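Gdp-l-fucose synthetase (Naegleria fowleri, PDB 6AQZ) probably catalyses the NADPH-dependent epimerisation and reduction that convert GDP-4-keto-6-deoxy-D-mannose into GDP-L-fucose, and binds NADP. Local coordinates at residues 85-90 with 94-99; 103-108 with 156-161. All blocks are in the same frame, centred on the assembly; numbering follows the deposited sequence.

Both contacts lie in the Rossmann-type nucleotide-binding part of the chain, on the same side of its centre, with their own centres about 9 Å apart. Contact 1 closes first along the chain: it joins the loop after strand 80-83 to the start of helix 98-118. Contact 2 follows, packing a later turn of that helix against the beginning of helix 156-179. Two polar pairs tie them together, F87 to N105 and K98 to N156. Each contact touches NADP, contact 1 near the adenosine, diphosphate and nicotinamide ribose, contact 2 through Y158 at that ribose. Helix 98-118 thus joins the cofactor loop to the Y158 helix, and both contacts border the NADP pocket and the subunit interface.

Contact 1: residues 85-90 with 94-99; sequences AAFVGG and NMNFKV. With NAP (NADP nicotinamide-adenine-dinucleotide phosphate), chain G.
G90 and M95 form the closest CA pair across the two segments, 5.4 Å from CA to CA, where the irregular segment 85-90 meets residues 94-97, which lead into helix 98-118. This is the strand-to-helix connection of a Rossmann-type fold: the chain leaves parallel strand 80-83, passes the cofactor and folds back on itself before the helix begins, with F97 in the N-cap position. The link is a two-bond grip by the amide of N96 on the backbone of G90. OD1 of N96 accepts the G90 N-H, with N and OD1 2.6 Å apart, a short bond in the carbonyl plane that meets a lone pair. ND2 of N96 returns a bond to G90 O at 3.1 Å; here the acceptor lies in the plane of the asparagine amide, while the donor stands 46° out of the G90 carbonyl plane. With CG anti to its own carbonyl carbon (chi1 -63°), N96 brings both ends of the amide to one residue, which fixes the rotation of the group. Glycine suits this spot, for without a side chain G90 lets M95 and N96 come close; M95 SD lies 4.3 Å from G90 CA. The buried F87 ring lies against residues 95-96. It takes the N of G89 over one face, and another aromatic ring, F101 of helix 98-118, meets it as well. On the cofactor side A85, A86 and V88 belong to the NADP pocket: A86 O approaches C8A of the adenine at 3.2 Å, and CG2 of V88 faces O1A of the diphosphate. At the edge of the F87 ring, CZ comes within 3.2 Å of M95 O.

Contact 2: residues 103-108 with 156-161; sequences LDNVNM and NAYAYA. With NAP (NADP nicotinamide-adenine-dinucleotide phosphate), chain G.
N105 and Y158 meet with amide and ring nearly perpendicular, their planes 82° apart. ND2 of N105 approaches CD1 of Y158 obliquely, at 3.8 Å, and the planes do not stack. Between the helices, CB of N105 and CB of A161 pack at 3.5 Å, and the A161 methyl carbon CB also sits 4.3 Å from V106 N. The small side chain of A161 probably helps V106 and A161 bring their CA atoms to 5.4 Å. The axes of 103-108 and 156-161 pass 8.9 Å apart and run almost parallel, at 9°. Y158 and K162, four residues on, have the spacing of the YxxxK motif of short-chain dehydrogenases/reductases, the superfamily to which this NAD-dependent epimerase/dehydratase fold belongs. Here both hold the cofactor. The ring of Y158, with CG anti to the backbone N (chi1 177°), extends from its helix to the nicotinamide ribose, where OH and O2D of NADP form a short 2.5 Å hydrogen bond; O2D lies at the ring edge, near its plane. ND2 of N105 reaches F87 O in the loop after strand 80-83, probably as a hydrogen bond, and also bonds F101 O one turn earlier in its own helix. Toward the second subunit, L103 and V106 pack on N110 of that subunit and A157 on its W171.

Contact 1: residues 85-90 with 94-99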
ATOM      1  N   ALA A  85      11.790   7.139  12.052  1.00 40.51           N
ATOM      2  CA  ALA A  85      11.719   8.191  11.053  1.00 32.64           C
ATOM      3  C   ALA A  85      10.458   8.028  10.214  1.00 43.40           C
ATOM      4  O   ALA A  85      10.050   6.908   9.873  1.00 40.21           O
ATOM      5  CB  ALA A  85      12.952   8.145  10.146  1.00 35.10           C
ATOM      6  N   ALA A  86       9.829   9.162   9.914  1.00 39.47           N
ATOM      7  CA  ALA A  86       8.671   9.223   9.039  1.00 37.09           C
ATOM      8  C   ALA A  86       8.565  10.636   8.494  1.00 43.75           C
ATOM      9  O   ALA A  86       9.043  11.592   9.105  1.00 39.36           O
ATOM     10  CB  ALA A  86       7.380   8.855   9.768  1.00 31.28           C
ATOM     11  N   PHE A  87       7.873  10.767   7.374  1.00 40.96           N
ATOM     12  CA  PHE A  87       7.570  12.077   6.825  1.00 40.33           C
ATOM     13  C   PHE A  87       6.152  12.413   7.257  1.00 46.63           C
ATOM     14  O   PHE A  87       5.193  11.781   6.815  1.00 51.06           O
ATOM     15  CB  PHE A  87       7.729  12.102   5.314  1.00 43.68           C
ATOM     16  CG  PHE A  87       7.251  13.364   4.693  1.00 47.45           C
ATOM     17  CD1 PHE A  87       7.991  14.512   4.787  1.00 44.66           C
ATOM     18  CD2 PHE A  87       6.039  13.398   4.010  1.00 50.97           C
ATOM     19  CE1 PHE A  87       7.540  15.685   4.219  1.00 53.41           C
ATOM     20  CE2 PHE A  87       5.578  14.569   3.431  1.00 55.61           C
ATOM     21  CZ  PHE A  87       6.330  15.712   3.539  1.00 56.74           C
ATOM     22  N   VAL A  88       6.030  13.378   8.162  1.00 54.93           N
ATOM     23  CA  VAL A  88       4.772  13.697   8.820  1.00 51.13           C
ATOM     24  C   VAL A  88       4.215  15.003   8.331  1.00 50.76           C
ATOM     25  O   VAL A  88       3.156  15.441   8.796  1.00 66.94           O
ATOM     26  CB  VAL A  88       4.938  13.727  10.353  1.00 50.03           C
ATOM     27  CG1 VAL A  88       5.371  12.383  10.847  1.00 48.64           C
ATOM     28  CG2 VAL A  88       5.945  14.791  10.757  1.00 47.58           C
ATOM     29  N   GLY A  89       4.887  15.630   7.388  1.00 42.53           N
ATOM     30  CA  GLY A  89       4.483  16.908   6.863  1.00 45.94           C
ATOM     31  C   GLY A  89       5.713  17.745   6.606  1.00 64.76           C
ATOM     32  O   GLY A  89       6.710  17.635   7.323  1.00 72.25           O
ATOM     33  N   GLY A  90       5.662  18.554   5.567  1.00 69.79           N
ATOM     34  CA  GLY A  90       6.700  19.513   5.293  1.00 70.72           C
ATOM     35  C   GLY A  90       6.284  20.878   5.787  1.00 80.14           C
ATOM     36  O   GLY A  90       5.116  21.139   6.072  1.00 81.99           O
ATOM     37  N   ASN A  94       3.962  22.837  -1.017  1.00 74.58           N
ATOM     38  CA  ASN A  94       4.321  22.011  -2.166  1.00 67.52           C
ATOM     39  C   ASN A  94       4.903  20.669  -1.773  1.00 60.03           C
ATOM     40  O   ASN A  94       4.989  19.783  -2.623  1.00 65.76           O
ATOM     41  CB  ASN A  94       5.329  22.738  -3.062  1.00 72.49           C
ATOM     42  N   MET A  95       5.311  20.493  -0.522  1.00 55.15           N
ATOM     43  CA  MET A  95       5.780  19.201  -0.068  1.00 50.54           C
ATOM     44  C   MET A  95       4.684  18.388   0.595  1.00 48.89           C
ATOM     45  O   MET A  95       4.981  17.317   1.121  1.00 47.24           O
ATOM     46  CB  MET A  95       6.936  19.355   0.926  1.00 55.85           C
ATOM     47  CG  MET A  95       8.052  20.299   0.542  1.00 65.91           C
ATOM     48  SD  MET A  95       9.147  20.567   1.978  1.00 73.36           S
ATOM     49  CE  MET A  95      10.547  21.331   1.174  1.00 76.72           C
ATOM     50  N   ASN A  96       3.437  18.867   0.609  1.00 52.57           N
ATOM     51  CA  ASN A  96       2.399  18.211   1.402  1.00 57.21           C
ATOM     52  C   ASN A  96       1.238  17.648   0.577  1.00 56.94           C
ATOM     53  O   ASN A  96       0.212  17.294   1.166  1.00 59.89           O
ATOM     54  CB  ASN A  96       1.855  19.177   2.469  1.00 60.46           C
ATOM     55  CG  ASN A  96       2.922  19.596   3.487  1.00 59.36           C
ATOM     56  OD1 ASN A  96       3.838  18.826   3.795  1.00 52.68           O
ATOM     57  ND2 ASN A  96       2.821  20.831   3.992  1.00 55.61           N
ATOM     58  N   PHE A  97       1.351  17.552  -0.751  1.00 52.15           N
ATOM     59  CA  PHE A  97       0.347  16.798  -1.498  1.00 46.08           C
ATOM     60  C   PHE A  97       0.297  15.365  -0.995  1.00 40.08           C
ATOM     61  O   PHE A  97       1.280  14.836  -0.458  1.00 40.40           O
ATOM     62  CB  PHE A  97       0.639  16.809  -2.994  1.00 46.61           C
ATOM     63  CG  PHE A  97       0.408  18.143  -3.647  1.00 51.96           C
ATOM     64  CD1 PHE A  97      -0.876  18.606  -3.856  1.00 57.07           C
ATOM     65  CD2 PHE A  97       1.476  18.932  -4.048  1.00 50.52           C
ATOM     66  CE1 PHE A  97      -1.101  19.846  -4.469  1.00 62.23           C
ATOM     67  CE2 PHE A  97       1.260  20.181  -4.657  1.00 53.08           C
ATOM     68  CZ  PHE A  97      -0.028  20.629  -4.868  1.00 53.13           C
ATOM     69  N   LYS A  98      -0.873  14.737  -1.117  1.00 39.58           N
ATOM     70  CA  LYS A  98      -0.948  13.327  -0.727  1.00 39.43           C
ATOM     71  C   LYS A  98       0.106  12.494  -1.434  1.00 38.90           C
ATOM     72  O   LYS A  98       0.658  11.572  -0.833  1.00 44.85           O
ATOM     73  CB  LYS A  98      -2.343  12.760  -0.982  1.00 44.25           C
ATOM     74  CG  LYS A  98      -3.326  13.135   0.111  1.00 47.09           C
ATOM     75  CD  LYS A  98      -4.623  12.426  -0.083  1.00 54.03           C
ATOM     76  CE  LYS A  98      -5.605  12.768   0.989  1.00 57.12           C
ATOM     77  NZ  LYS A  98      -6.892  12.115   0.655  1.00 70.04           N
ATOM     78  N   VAL A  99       0.459  12.858  -2.672  1.00 38.23           N
ATOM     79  CA  VAL A  99       1.506  12.150  -3.409  1.00 38.47           C
ATOM     80  C   VAL A  99       2.771  12.035  -2.573  1.00 41.71           C
ATOM     81  O   VAL A  99       3.321  10.941  -2.389  1.00 41.93           O
ATOM     82  CB  VAL A  99       1.782  12.872  -4.742  1.00 44.88           C
ATOM     83  CG1 VAL A  99       3.114  12.489  -5.312  1.00 45.38           C
ATOM     84  CG2 VAL A  99       0.708  12.528  -5.750  1.00 49.15           C
TER
HETATM   85  PA  NAP G 401       8.978  13.971  14.784  1.00 43.59           P
HETATM   86  O1A NAP G 401       8.366  14.805  13.699  1.00 45.52           O
HETATM   87  O2A NAP G 401       9.067  14.467  16.203  1.00 46.25           O
HETATM   88  O5B NAP G 401      10.498  13.475  14.366  1.00 42.91           O
HETATM   89  C5B NAP G 401      10.371  12.678  13.241  1.00 44.44           C
HETATM   90  C4B NAP G 401      11.797  12.159  12.910  1.00 48.12           C
HETATM   91  O4B NAP G 401      11.876  11.682  11.543  1.00 47.41           O
HETATM   92  C3B NAP G 401      12.895  13.278  13.126  1.00 38.76           C
HETATM   93  O3B NAP G 401      14.064  12.704  13.647  1.00 38.01           O
HETATM   94  C2B NAP G 401      13.230  13.664  11.678  1.00 42.65           C
HETATM   95  O2B NAP G 401      14.504  14.009  11.485  1.00 43.89           O
HETATM   96  C1B NAP G 401      13.088  12.220  11.031  1.00 44.66           C
HETATM   97  N9A NAP G 401      13.010  12.283   9.576  1.00 38.77           N
HETATM   98  C8A NAP G 401      11.968  12.768   8.812  1.00 40.46           C
HETATM   99  N7A NAP G 401      12.198  12.681   7.482  1.00 42.81           N
HETATM  100  C5A NAP G 401      13.463  12.123   7.394  1.00 34.38           C
HETATM  101  C6A NAP G 401      14.246  11.794   6.292  1.00 40.82           C
HETATM  102  N6A NAP G 401      13.770  12.015   5.000  1.00 44.83           N
HETATM  103  N1A NAP G 401      15.467  11.224   6.445  1.00 43.61           N
HETATM  104  C2A NAP G 401      15.842  11.031   7.744  1.00 47.70           C
HETATM  105  N3A NAP G 401      15.205  11.307   8.902  1.00 41.53           N
HETATM  106  C4A NAP G 401      13.986  11.857   8.689  1.00 34.16           C
HETATM  107  O3  NAP G 401       7.988  12.631  14.677  1.00 46.07           O
HETATM  108  PN  NAP G 401       7.751  11.899  16.070  1.00 46.23           P
HETATM  109  O1N NAP G 401       8.997  11.508  16.768  1.00 45.12           O
HETATM  110  O2N NAP G 401       6.523  12.394  16.802  1.00 46.93           O
HETATM  111  O5D NAP G 401       7.141  10.333  15.582  1.00 54.00           O
HETATM  112  C5D NAP G 401       8.123   9.492  15.125  1.00 44.12           C
HETATM  113  C4D NAP G 401       7.394   8.195  14.858  1.00 52.03           C
HETATM  114  O4D NAP G 401       6.337   8.081  15.826  1.00 45.40           O
HETATM  115  C3D NAP G 401       6.683   8.314  13.426  1.00 58.51           C
HETATM  116  O3D NAP G 401       6.812   7.113  12.747  1.00 51.91           O
HETATM  117  C2D NAP G 401       5.214   8.621  13.793  1.00 57.91           C
HETATM  118  O2D NAP G 401       4.291   8.064  12.941  1.00 58.93           O
HETATM  119  C1D NAP G 401       5.099   7.875  15.155  1.00 49.92           C
HETATM  120  N1N NAP G 401       3.939   8.398  15.934  1.00 55.58           N
HETATM  121  C2N NAP G 401       3.959   9.649  16.555  1.00 48.01           C
HETATM  122  C3N NAP G 401       2.850  10.107  17.235  1.00 51.45           C
HETATM  123  C7N NAP G 401       2.884  11.457  17.884  1.00 47.96           C
HETATM  124  O7N NAP G 401       1.891  11.966  18.432  1.00 42.82           O
HETATM  125  N7N NAP G 401       4.077  12.190  17.871  1.00 40.82           N
HETATM  126  C4N NAP G 401       1.599   9.321  17.339  1.00 56.85           C
HETATM  127  C5N NAP G 401       1.666   8.006  16.632  1.00 58.35           C
HETATM  128  C6N NAP G 401       2.766   7.602  15.994  1.00 59.32           C
HETATM  129  P2B NAP G 401      14.919  15.806  11.688  1.00 50.14           P
HETATM  130  O1X NAP G 401      14.702  15.941  13.163  1.00 51.94           O
HETATM  131  O2X NAP G 401      16.370  15.788  11.201  1.00 55.56           O
HETATM  132  O3X NAP G 401      13.892  16.414  10.779  1.00 51.97           O

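Contact 2: residues 103-108 with 156-161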
ATOM      1  N   LEU A 103       4.852   8.687  -1.321  1.00 41.46           N
ATOM      2  CA  LEU A 103       6.185   8.390  -1.850  1.00 38.98           C
ATOM      3  C   LEU A 103       7.261   8.506  -0.778  1.00 38.15           C
ATOM      4  O   LEU A 103       8.087   7.598  -0.625  1.00 40.97           O
ATOM      5  CB  LEU A 103       6.523   9.320  -3.022  1.00 37.78           C
ATOM      6  CG  LEU A 103       5.593   9.219  -4.226  1.00 36.91           C
ATOM      7  CD1 LEU A 103       5.937  10.222  -5.312  1.00 37.45           C
ATOM      8  CD2 LEU A 103       5.597   7.771  -4.712  1.00 34.63           C
ATOM      9  N   ASP A 104       7.276   9.626  -0.038  1.00 39.76           N
ATOM     10  CA  ASP A 104       8.328   9.834   0.955  1.00 32.37           C
ATOM     11  C   ASP A 104       8.318   8.740   1.999  1.00 34.63           C
ATOM     12  O   ASP A 104       9.378   8.238   2.398  1.00 44.23           O
ATOM     13  CB  ASP A 104       8.163  11.184   1.636  1.00 37.26           C
ATOM     14  CG  ASP A 104       8.476  12.332   0.717  1.00 45.93           C
ATOM     15  OD1 ASP A 104       8.862  12.071  -0.447  1.00 45.79           O
ATOM     16  OD2 ASP A 104       8.361  13.485   1.164  1.00 48.90           O
ATOM     17  N   ASN A 105       7.127   8.349   2.450  1.00 30.81           N
ATOM     18  CA  ASN A 105       7.034   7.327   3.477  1.00 35.10           C
ATOM     19  C   ASN A 105       7.291   5.929   2.919  1.00 40.30           C
ATOM     20  O   ASN A 105       8.044   5.155   3.524  1.00 44.31           O
ATOM     21  CB  ASN A 105       5.689   7.440   4.198  1.00 32.98           C
ATOM     22  CG  ASN A 105       5.701   8.570   5.228  1.00 36.63           C
ATOM     23  OD1 ASN A 105       6.476   8.506   6.171  1.00 42.54           O
ATOM     24  ND2 ASN A 105       4.870   9.621   5.037  1.00 33.59           N
ATOM     25  N   VAL A 106       6.721   5.584   1.760  1.00 39.21           N
ATOM     26  CA  VAL A 106       6.909   4.212   1.315  1.00 33.67           C
ATOM     27  C   VAL A 106       8.365   3.996   0.885  1.00 36.84           C
ATOM     28  O   VAL A 106       8.920   2.903   1.078  1.00 38.30           O
ATOM     29  CB  VAL A 106       5.903   3.819   0.211  1.00 35.91           C
ATOM     30  CG1 VAL A 106       6.325   4.351  -1.206  1.00 29.67           C
ATOM     31  CG2 VAL A 106       5.727   2.313   0.225  1.00 33.73           C
ATOM     32  N   ASN A 107       9.027   5.037   0.357  1.00 36.85           N
ATOM     33  CA  ASN A 107      10.435   4.911  -0.018  1.00 30.96           C
ATOM     34  C   ASN A 107      11.317   4.737   1.210  1.00 46.92           C
ATOM     35  O   ASN A 107      12.150   3.824   1.278  1.00 44.12           O
ATOM     36  CB  ASN A 107      10.861   6.134  -0.814  1.00 32.48           C
ATOM     37  CG  ASN A 107      10.358   6.090  -2.243  1.00 46.20           C
ATOM     38  OD1 ASN A 107      10.222   5.014  -2.814  1.00 43.11           O
ATOM     39  ND2 ASN A 107      10.055   7.248  -2.817  1.00 42.87           N
ATOM     40  N   MET A 108      11.120   5.595   2.203  1.00 46.90           N
ATOM     41  CA  MET A 108      11.873   5.496   3.445  1.00 43.97           C
ATOM     42  C   MET A 108      11.647   4.143   4.120  1.00 43.22           C
ATOM     43  O   MET A 108      12.604   3.490   4.573  1.00 37.27           O
ATOM     44  CB  MET A 108      11.498   6.707   4.307  1.00 38.74           C
ATOM     45  CG  MET A 108      11.750   6.678   5.772  1.00 51.00           C
ATOM     46  SD  MET A 108      11.662   8.312   6.590  1.00 57.31           S
ATOM     47  CE  MET A 108      10.602   9.395   5.625  1.00 53.25           C
ATOM     48  N   ASN A 156      -5.169   9.454   4.040  1.00 39.61           N
ATOM     49  CA  ASN A 156      -5.095   8.046   3.667  1.00 40.28           C
ATOM     50  C   ASN A 156      -3.763   7.670   3.021  1.00 39.16           C
ATOM     51  O   ASN A 156      -3.372   6.499   3.089  1.00 40.52           O
ATOM     52  CB  ASN A 156      -6.293   7.644   2.800  1.00 43.05           C
ATOM     53  CG  ASN A 156      -6.410   8.427   1.508  1.00 45.31           C
ATOM     54  OD1 ASN A 156      -5.570   9.262   1.155  1.00 47.55           O
ATOM     55  ND2 ASN A 156      -7.501   8.176   0.808  1.00 41.73           N
ATOM     56  N   ALA A 157      -3.025   8.619   2.450  1.00 40.70           N
ATOM     57  CA  ALA A 157      -1.701   8.271   1.930  1.00 44.76           C
ATOM     58  C   ALA A 157      -0.739   7.945   3.068  1.00 44.40           C
ATOM     59  O   ALA A 157      -0.035   6.931   3.042  1.00 44.66           O
ATOM     60  CB  ALA A 157      -1.146   9.404   1.062  1.00 38.44           C
ATOM     61  N   TYR A 158      -0.670   8.816   4.065  1.00 42.14           N
ATOM     62  CA  TYR A 158       0.124   8.494   5.238  1.00 35.08           C
ATOM     63  C   TYR A 158      -0.355   7.183   5.858  1.00 28.83           C
ATOM     64  O   TYR A 158       0.453   6.312   6.194  1.00 36.38           O
ATOM     65  CB  TYR A 158       0.035   9.663   6.225  1.00 32.83           C
ATOM     66  CG  TYR A 158       0.755   9.461   7.518  1.00 42.29           C
ATOM     67  CD1 TYR A 158       2.102   9.771   7.623  1.00 45.68           C
ATOM     68  CD2 TYR A 158       0.095   8.986   8.647  1.00 46.84           C
ATOM     69  CE1 TYR A 158       2.784   9.615   8.810  1.00 49.08           C
ATOM     70  CE2 TYR A 158       0.777   8.827   9.849  1.00 51.54           C
ATOM     71  CZ  TYR A 158       2.126   9.143   9.913  1.00 55.41           C
ATOM     72  OH  TYR A 158       2.832   8.996  11.076  1.00 65.39           O
ATOM     73  N   ALA A 159      -1.666   6.999   5.966  1.00 29.42           N
ATOM     74  CA  ALA A 159      -2.158   5.804   6.631  1.00 35.49           C
ATOM     75  C   ALA A 159      -1.752   4.542   5.863  1.00 41.29           C
ATOM     76  O   ALA A 159      -1.263   3.579   6.457  1.00 46.67           O
ATOM     77  CB  ALA A 159      -3.676   5.892   6.793  1.00 33.57           C
ATOM     78  N   TYR A 160      -1.907   4.548   4.529  1.00 29.11           N
ATOM     79  CA  TYR A 160      -1.565   3.363   3.744  1.00 32.74           C
ATOM     80  C   TYR A 160      -0.072   3.074   3.781  1.00 35.39           C
ATOM     81  O   TYR A 160       0.331   1.906   3.857  1.00 44.35           O
ATOM     82  CB  TYR A 160      -2.049   3.514   2.294  1.00 34.31           C
ATOM     83  CG  TYR A 160      -3.476   3.053   2.088  1.00 38.51           C
ATOM     84  CD1 TYR A 160      -3.886   1.776   2.489  1.00 35.87           C
ATOM     85  CD2 TYR A 160      -4.415   3.891   1.507  1.00 39.70           C
ATOM     86  CE1 TYR A 160      -5.187   1.361   2.295  1.00 36.74           C
ATOM     87  CE2 TYR A 160      -5.707   3.479   1.305  1.00 36.72           C
ATOM     88  CZ  TYR A 160      -6.093   2.221   1.698  1.00 38.48           C
ATOM     89  OH  TYR A 160      -7.407   1.840   1.502  1.00 48.27           O
ATOM     90  N   ALA A 161       0.762   4.117   3.752  1.00 30.29           N
ATOM     91  CA  ALA A 161       2.201   3.904   3.899  1.00 34.99           C
ATOM     92  C   ALA A 161       2.529   3.196   5.215  1.00 34.09           C
ATOM     93  O   ALA A 161       3.385   2.299   5.251  1.00 34.47           O
ATOM     94  CB  ALA A 161       2.938   5.238   3.800  1.00 34.16           C
TER
HETATM   95  PA  NAP G 401       8.978  13.971  14.784  1.00 43.59           P
HETATM   96  O1A NAP G 401       8.366  14.805  13.699  1.00 45.52           O
HETATM   97  O2A NAP G 401       9.067  14.467  16.203  1.00 46.25           O
HETATM   98  O5B NAP G 401      10.498  13.475  14.366  1.00 42.91           O
HETATM   99  C5B NAP G 401      10.371  12.678  13.241  1.00 44.44           C
HETATM  100  C4B NAP G 401      11.797  12.159  12.910  1.00 48.12           C
HETATM  101  O4B NAP G 401      11.876  11.682  11.543  1.00 47.41           O
HETATM  102  C3B NAP G 401      12.895  13.278  13.126  1.00 38.76           C
HETATM  103  O3B NAP G 401      14.064  12.704  13.647  1.00 38.01           O
HETATM  104  C2B NAP G 401      13.230  13.664  11.678  1.00 42.65           C
HETATM  105  O2B NAP G 401      14.504  14.009  11.485  1.00 43.89           O
HETATM  106  C1B NAP G 401      13.088  12.220  11.031  1.00 44.66           C
HETATM  107  N9A NAP G 401      13.010  12.283   9.576  1.00 38.77           N
HETATM  108  C8A NAP G 401      11.968  12.768   8.812  1.00 40.46           C
HETATM  109  N7A NAP G 401      12.198  12.681   7.482  1.00 42.81           N
HETATM  110  C5A NAP G 401      13.463  12.123   7.394  1.00 34.38           C
HETATM  111  C6A NAP G 401      14.246  11.794   6.292  1.00 40.82           C
HETATM  112  N6A NAP G 401      13.770  12.015   5.000  1.00 44.83           N
HETATM  113  N1A NAP G 401      15.467  11.224   6.445  1.00 43.61           N
HETATM  114  C2A NAP G 401      15.842  11.031   7.744  1.00 47.70           C
HETATM  115  N3A NAP G 401      15.205  11.307   8.902  1.00 41.53           N
HETATM  116  C4A NAP G 401      13.986  11.857   8.689  1.00 34.16           C
HETATM  117  O3  NAP G 401       7.988  12.631  14.677  1.00 46.07           O
HETATM  118  PN  NAP G 401       7.751  11.899  16.070  1.00 46.23           P
HETATM  119  O1N NAP G 401       8.997  11.508  16.768  1.00 45.12           O
HETATM  120  O2N NAP G 401       6.523  12.394  16.802  1.00 46.93           O
HETATM  121  O5D NAP G 401       7.141  10.333  15.582  1.00 54.00           O
HETATM  122  C5D NAP G 401       8.123   9.492  15.125  1.00 44.12           C
HETATM  123  C4D NAP G 401       7.394   8.195  14.858  1.00 52.03           C
HETATM  124  O4D NAP G 401       6.337   8.081  15.826  1.00 45.40           O
HETATM  125  C3D NAP G 401       6.683   8.314  13.426  1.00 58.51           C
HETATM  126  O3D NAP G 401       6.812   7.113  12.747  1.00 51.91           O
HETATM  127  C2D NAP G 401       5.214   8.621  13.793  1.00 57.91           C
HETATM  128  O2D NAP G 401       4.291   8.064  12.941  1.00 58.93           O
HETATM  129  C1D NAP G 401       5.099   7.875  15.155  1.00 49.92           C
HETATM  130  N1N NAP G 401       3.939   8.398  15.934  1.00 55.58           N
HETATM  131  C2N NAP G 401       3.959   9.649  16.555  1.00 48.01           C
HETATM  132  C3N NAP G 401       2.850  10.107  17.235  1.00 51.45           C
HETATM  133  C7N NAP G 401       2.884  11.457  17.884  1.00 47.96           C
HETATM  134  O7N NAP G 401       1.891  11.966  18.432  1.00 42.82           O
HETATM  135  N7N NAP G 401       4.077  12.190  17.871  1.00 40.82           N
HETATM  136  C4N NAP G 401       1.599   9.321  17.339  1.00 56.85           C
HETATM  137  C5N NAP G 401       1.666   8.006  16.632  1.00 58.35           C
HETATM  138  C6N NAP G 401       2.766   7.602  15.994  1.00 59.32           C
HETATM  139  P2B NAP G 401      14.919  15.806  11.688  1.00 50.14           P
HETATM  140  O1X NAP G 401      14.702  15.941  13.163  1.00 51.94           O
HETATM  141  O2X NAP G 401      16.370  15.788  11.201  1.00 55.56           O
HETATM  142  O3X NAP G 401      13.892  16.414  10.779  1.00 51.97           O